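Local structure of lipoxygenase (Cyanothece sp., 5EK8) at residues Q341-E355 / A585-E599. The protein is a non-heme iron lipoxygenase that probably adds molecular oxygen to polyunsaturated fatty acids, a 9R-type enzyme. Numbering follows the deposited sequence.
Sequences QAKRIFRTAALFDGE and AYNSLALRNGSFGSE
Thr348 and Phe352 face Ser588 and Leu589 where the loop 585-599 runs along the helix 341-355, the CA atoms of Phe352 and Leu589 lying 4.9 Å apart. This helix is part of 337-377, the long helix of the lipoxygenase fold that carries the iron ligands His359 and His364. The loop leaves the helix after Leu591, reverses in a type I' turn from Arg592 to Ser595 and returns to it at Ser595 and Phe596.

Arg347 makes the direct hydrogen bond of the contact, from NE to Tyr586 O at 2.8 Å. Its guanidinium lies nearly parallel to the Tyr586 ring, 11° between the planes, but offset toward the rim, near CE1. A bend at chi3 (-63°) turns NE toward Tyr586 O, while CD sits over the same ring in a CH-pi contact, 3.6 Å from the centroid. With an alanine here, Tyr586 O would probably lose this donor and the ring the CH-pi contact from CD.

Arg344 runs extended, its guanidinium between Ala585 O over one face and Leu591 CD2 over the other. Ile345 CD1 stands over the face of the Phe596 ring, while Gln341 OE1 meets that ring at its edge. Toward the iron, Leu351 CD2 packs on Leu589 CD2 at 3.7 Å. Glu355 is hydrogen-bonded through OE1 to Gln577 and through OE2 to ND1 of the iron ligand His359. A water bridges the backbones, donating to Gln341 O and, at 2.8 Å, to Ser595 O.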
# COMPACT_ATOMS: atom_id res chain seq x y z
N GLN A 341 15.60 -23.43 17.61
CA GLN A 341 16.40 -22.48 16.84
C GLN A 341 16.05 -22.54 15.35
O GLN A 341 16.01 -21.51 14.67
CB GLN A 341 17.89 -22.76 17.06
CG GLN A 341 18.38 -22.38 18.45
CD GLN A 341 19.60 -23.16 18.90
OE1 GLN A 341 20.19 -23.91 18.12
NE2 GLN A 341 19.98 -23.00 20.16
N ALA A 342 15.78 -23.75 14.85
CA ALA A 342 15.29 -23.91 13.48
C ALA A 342 13.97 -23.16 13.30
O ALA A 342 13.77 -22.45 12.30
CB ALA A 342 15.12 -25.38 13.14
N LYS A 343 13.06 -23.32 14.26
CA LYS A 343 11.76 -22.66 14.19
C LYS A 343 11.91 -21.14 14.18
O LYS A 343 11.20 -20.43 13.45
CB LYS A 343 10.86 -23.09 15.35
CG LYS A 343 10.12 -24.39 15.10
CD LYS A 343 9.20 -24.74 16.26
CE LYS A 343 9.99 -24.99 17.53
NZ LYS A 343 9.14 -25.58 18.61
N ARG A 344 12.85 -20.63 14.97
CA ARG A 344 13.10 -19.19 14.97
C ARG A 344 13.65 -18.71 13.62
O ARG A 344 13.21 -17.67 13.09
CB ARG A 344 14.07 -18.82 16.09
CG ARG A 344 14.33 -17.32 16.20
CD ARG A 344 15.29 -17.04 17.33
NE ARG A 344 15.77 -15.67 17.35
CZ ARG A 344 16.87 -15.28 17.98
NH1 ARG A 344 17.60 -16.17 18.64
NH2 ARG A 344 17.24 -14.00 17.96
N ILE A 345 14.60 -19.46 13.07
CA ILE A 345 15.18 -19.13 11.76
C ILE A 345 14.10 -19.07 10.68
O ILE A 345 14.03 -18.10 9.90
CB ILE A 345 16.26 -20.14 11.35
CG1 ILE A 345 17.50 -19.98 12.23
CG2 ILE A 345 16.65 -19.94 9.89
CD1 ILE A 345 18.67 -20.84 11.82
N PHE A 346 13.25 -20.10 10.64
CA PHE A 346 12.10 -20.09 9.74
C PHE A 346 11.27 -18.84 9.95
O PHE A 346 10.89 -18.18 8.99
CB PHE A 346 11.22 -21.32 9.95
CG PHE A 346 10.05 -21.38 9.01
CD1 PHE A 346 10.19 -21.96 7.76
CD2 PHE A 346 8.83 -20.84 9.36
CE1 PHE A 346 9.12 -22.00 6.88
CE2 PHE A 346 7.76 -20.88 8.49
CZ PHE A 346 7.90 -21.47 7.25
N ARG A 347 10.99 -18.52 11.22
CA ARG A 347 10.18 -17.34 11.54
C ARG A 347 10.76 -16.06 10.94
O ARG A 347 10.03 -15.21 10.44
CB ARG A 347 10.05 -17.17 13.05
CG ARG A 347 8.89 -17.92 13.66
CD ARG A 347 8.58 -17.38 15.04
NE ARG A 347 9.68 -17.56 15.99
CZ ARG A 347 9.88 -18.67 16.69
NH1 ARG A 347 9.05 -19.70 16.56
NH2 ARG A 347 10.90 -18.76 17.53
N THR A 348 12.08 -15.93 11.00
CA THR A 348 12.74 -14.73 10.50
C THR A 348 12.70 -14.67 8.98
O THR A 348 12.47 -13.60 8.39
CB THR A 348 14.20 -14.65 10.97
OG1 THR A 348 14.89 -15.84 10.56
CG2 THR A 348 14.26 -14.53 12.48
N ALA A 349 12.93 -15.81 8.33
CA ALA A 349 12.81 -15.85 6.87
C ALA A 349 11.39 -15.48 6.46
O ALA A 349 11.18 -14.75 5.48
CB ALA A 349 13.20 -17.22 6.33
N ALA A 350 10.42 -15.95 7.24
CA ALA A 350 9.02 -15.70 6.96
C ALA A 350 8.65 -14.24 7.22
O ALA A 350 7.74 -13.71 6.59
CB ALA A 350 8.14 -16.62 7.79
N LEU A 351 9.36 -13.61 8.14
CA LEU A 351 9.06 -12.22 8.48
C LEU A 351 9.64 -11.29 7.43
O LEU A 351 8.97 -10.35 6.99
CB LEU A 351 9.60 -11.85 9.87
CG LEU A 351 9.15 -10.48 10.37
CD1 LEU A 351 7.75 -10.57 10.93
CD2 LEU A 351 10.10 -9.92 11.42
N PHE A 352 10.88 -11.53 7.03
CA PHE A 352 11.48 -10.72 5.98
C PHE A 352 10.72 -10.91 4.66
O PHE A 352 10.41 -9.92 3.97
CB PHE A 352 12.95 -11.04 5.78
CG PHE A 352 13.58 -10.32 4.62
CD1 PHE A 352 13.71 -8.94 4.64
CD2 PHE A 352 14.01 -11.02 3.51
CE1 PHE A 352 14.27 -8.26 3.58
CE2 PHE A 352 14.58 -10.35 2.43
CZ PHE A 352 14.71 -8.97 2.47
N ASP A 353 10.42 -12.15 4.31
CA ASP A 353 9.64 -12.43 3.11
C ASP A 353 8.28 -11.75 3.20
O ASP A 353 7.79 -11.18 2.22
CB ASP A 353 9.46 -13.93 2.90
CG ASP A 353 8.56 -14.25 1.72
OD1 ASP A 353 7.37 -14.56 1.93
OD2 ASP A 353 9.04 -14.17 0.58
N GLY A 354 7.68 -11.83 4.38
CA GLY A 354 6.39 -11.23 4.63
C GLY A 354 6.38 -9.74 4.43
O GLY A 354 5.44 -9.18 3.88
N GLU A 355 7.44 -9.07 4.88
CA GLU A 355 7.52 -7.62 4.72
C GLU A 355 7.80 -7.22 3.28
O GLU A 355 7.17 -6.31 2.76
CB GLU A 355 8.58 -7.02 5.65
CG GLU A 355 8.19 -6.99 7.11
CD GLU A 355 7.13 -5.95 7.43
OE1 GLU A 355 7.13 -5.44 8.57
OE2 GLU A 355 6.29 -5.64 6.55
N ALA A 585 13.40 -11.53 20.84
CA ALA A 585 13.84 -12.89 21.10
C ALA A 585 13.10 -13.90 20.22
O ALA A 585 13.60 -14.99 19.93
CB ALA A 585 13.64 -13.23 22.57
N TYR A 586 11.90 -13.52 19.79
CA TYR A 586 11.00 -14.42 19.09
C TYR A 586 11.12 -14.28 17.57
O TYR A 586 10.93 -15.25 16.83
CB TYR A 586 9.57 -14.16 19.54
CG TYR A 586 8.51 -14.91 18.76
CD1 TYR A 586 8.32 -16.27 18.96
CD2 TYR A 586 7.71 -14.26 17.84
CE1 TYR A 586 7.35 -16.96 18.25
CE2 TYR A 586 6.73 -14.94 17.14
CZ TYR A 586 6.55 -16.29 17.34
OH TYR A 586 5.59 -16.97 16.63
N ASN A 587 11.45 -13.07 17.12
CA ASN A 587 11.49 -12.81 15.70
C ASN A 587 12.28 -11.55 15.32
O ASN A 587 12.40 -10.62 16.11
CB ASN A 587 10.07 -12.69 15.15
CG ASN A 587 9.92 -13.36 13.80
OD1 ASN A 587 10.92 -13.66 13.14
ND2 ASN A 587 8.68 -13.60 13.38
N SER A 588 12.82 -11.56 14.11
CA SER A 588 13.49 -10.40 13.54
C SER A 588 13.54 -10.53 12.02
O SER A 588 13.13 -11.54 11.46
CB SER A 588 14.89 -10.24 14.12
OG SER A 588 15.62 -11.45 14.01
N LEU A 589 14.04 -9.50 11.35
CA LEU A 589 14.12 -9.52 9.90
C LEU A 589 15.37 -10.27 9.43
O LEU A 589 15.52 -10.54 8.23
CB LEU A 589 14.11 -8.10 9.34
CG LEU A 589 12.79 -7.35 9.52
CD1 LEU A 589 12.93 -5.88 9.15
CD2 LEU A 589 11.70 -8.00 8.70
N ALA A 590 16.24 -10.61 10.38
CA ALA A 590 17.46 -11.36 10.08
C ALA A 590 18.15 -11.83 11.35
O ALA A 590 17.82 -11.40 12.45
CB ALA A 590 18.41 -10.50 9.25
N LEU A 591 19.13 -12.72 11.18
CA LEU A 591 19.97 -13.17 12.29
C LEU A 591 21.45 -13.04 11.90
O LEU A 591 21.77 -12.79 10.74
CB LEU A 591 19.64 -14.62 12.67
CG LEU A 591 18.21 -14.90 13.16
CD1 LEU A 591 18.05 -16.37 13.52
CD2 LEU A 591 17.85 -14.02 14.34
N ARG A 592 22.34 -13.22 12.87
CA ARG A 592 23.76 -12.99 12.64
C ARG A 592 24.65 -14.10 13.20
O ARG A 592 24.20 -14.94 13.99
CB ARG A 592 24.19 -11.65 13.25
CG ARG A 592 23.39 -10.46 12.74
CD ARG A 592 23.96 -9.12 13.21
NE ARG A 592 23.81 -8.91 14.65
CZ ARG A 592 24.84 -8.86 15.50
NH1 ARG A 592 26.08 -9.01 15.04
NH2 ARG A 592 24.63 -8.66 16.79
N ASN A 593 25.91 -14.10 12.76
CA ASN A 593 26.98 -14.93 13.33
C ASN A 593 26.67 -16.41 13.49
O ASN A 593 27.11 -17.05 14.44
CB ASN A 593 27.39 -14.36 14.68
CG ASN A 593 27.95 -12.95 14.58
OD1 ASN A 593 27.52 -12.04 15.29
ND2 ASN A 593 28.91 -12.77 13.68
N GLY A 594 25.93 -16.97 12.54
CA GLY A 594 25.63 -18.39 12.54
C GLY A 594 24.17 -18.67 12.78
O GLY A 594 23.68 -19.76 12.46
N SER A 595 23.48 -17.70 13.37
CA SER A 595 22.04 -17.76 13.64
C SER A 595 21.65 -18.88 14.59
O SER A 595 20.47 -19.05 14.91
CB SER A 595 21.26 -17.93 12.33
OG SER A 595 21.55 -16.88 11.42
N PHE A 596 22.62 -19.66 15.06
CA PHE A 596 22.34 -20.77 15.95
C PHE A 596 22.83 -20.50 17.37
O PHE A 596 24.02 -20.26 17.59
CB PHE A 596 22.97 -22.06 15.42
CG PHE A 596 22.12 -22.78 14.42
CD1 PHE A 596 21.07 -23.59 14.83
CD2 PHE A 596 22.37 -22.65 13.06
CE1 PHE A 596 20.29 -24.26 13.90
CE2 PHE A 596 21.59 -23.32 12.13
CZ PHE A 596 20.55 -24.12 12.55
N GLY A 597 21.90 -20.54 18.31
CA GLY A 597 22.21 -20.30 19.71
C GLY A 597 20.92 -20.03 20.46
O GLY A 597 19.86 -19.97 19.84
N SER A 598 21.01 -19.88 21.77
CA SER A 598 19.85 -19.53 22.58
C SER A 598 19.25 -18.21 22.10
O SER A 598 19.95 -17.39 21.51
CB SER A 598 20.24 -19.42 24.06
OG SER A 598 19.14 -19.00 24.84
N GLU A 599 17.96 -18.01 22.35
CA GLU A 599 17.30 -16.81 21.87
C GLU A 599 17.60 -15.59 22.75
O GLU A 599 16.97 -14.54 22.62
CB GLU A 599 15.79 -17.03 21.77
CG GLU A 599 15.13 -17.46 23.05
CD GLU A 599 13.62 -17.35 22.98
OE1 GLU A 599 12.99 -18.25 22.39
OE2 GLU A 599 13.07 -16.36 23.50
O HOH W 1 17.85 -19.58 15.88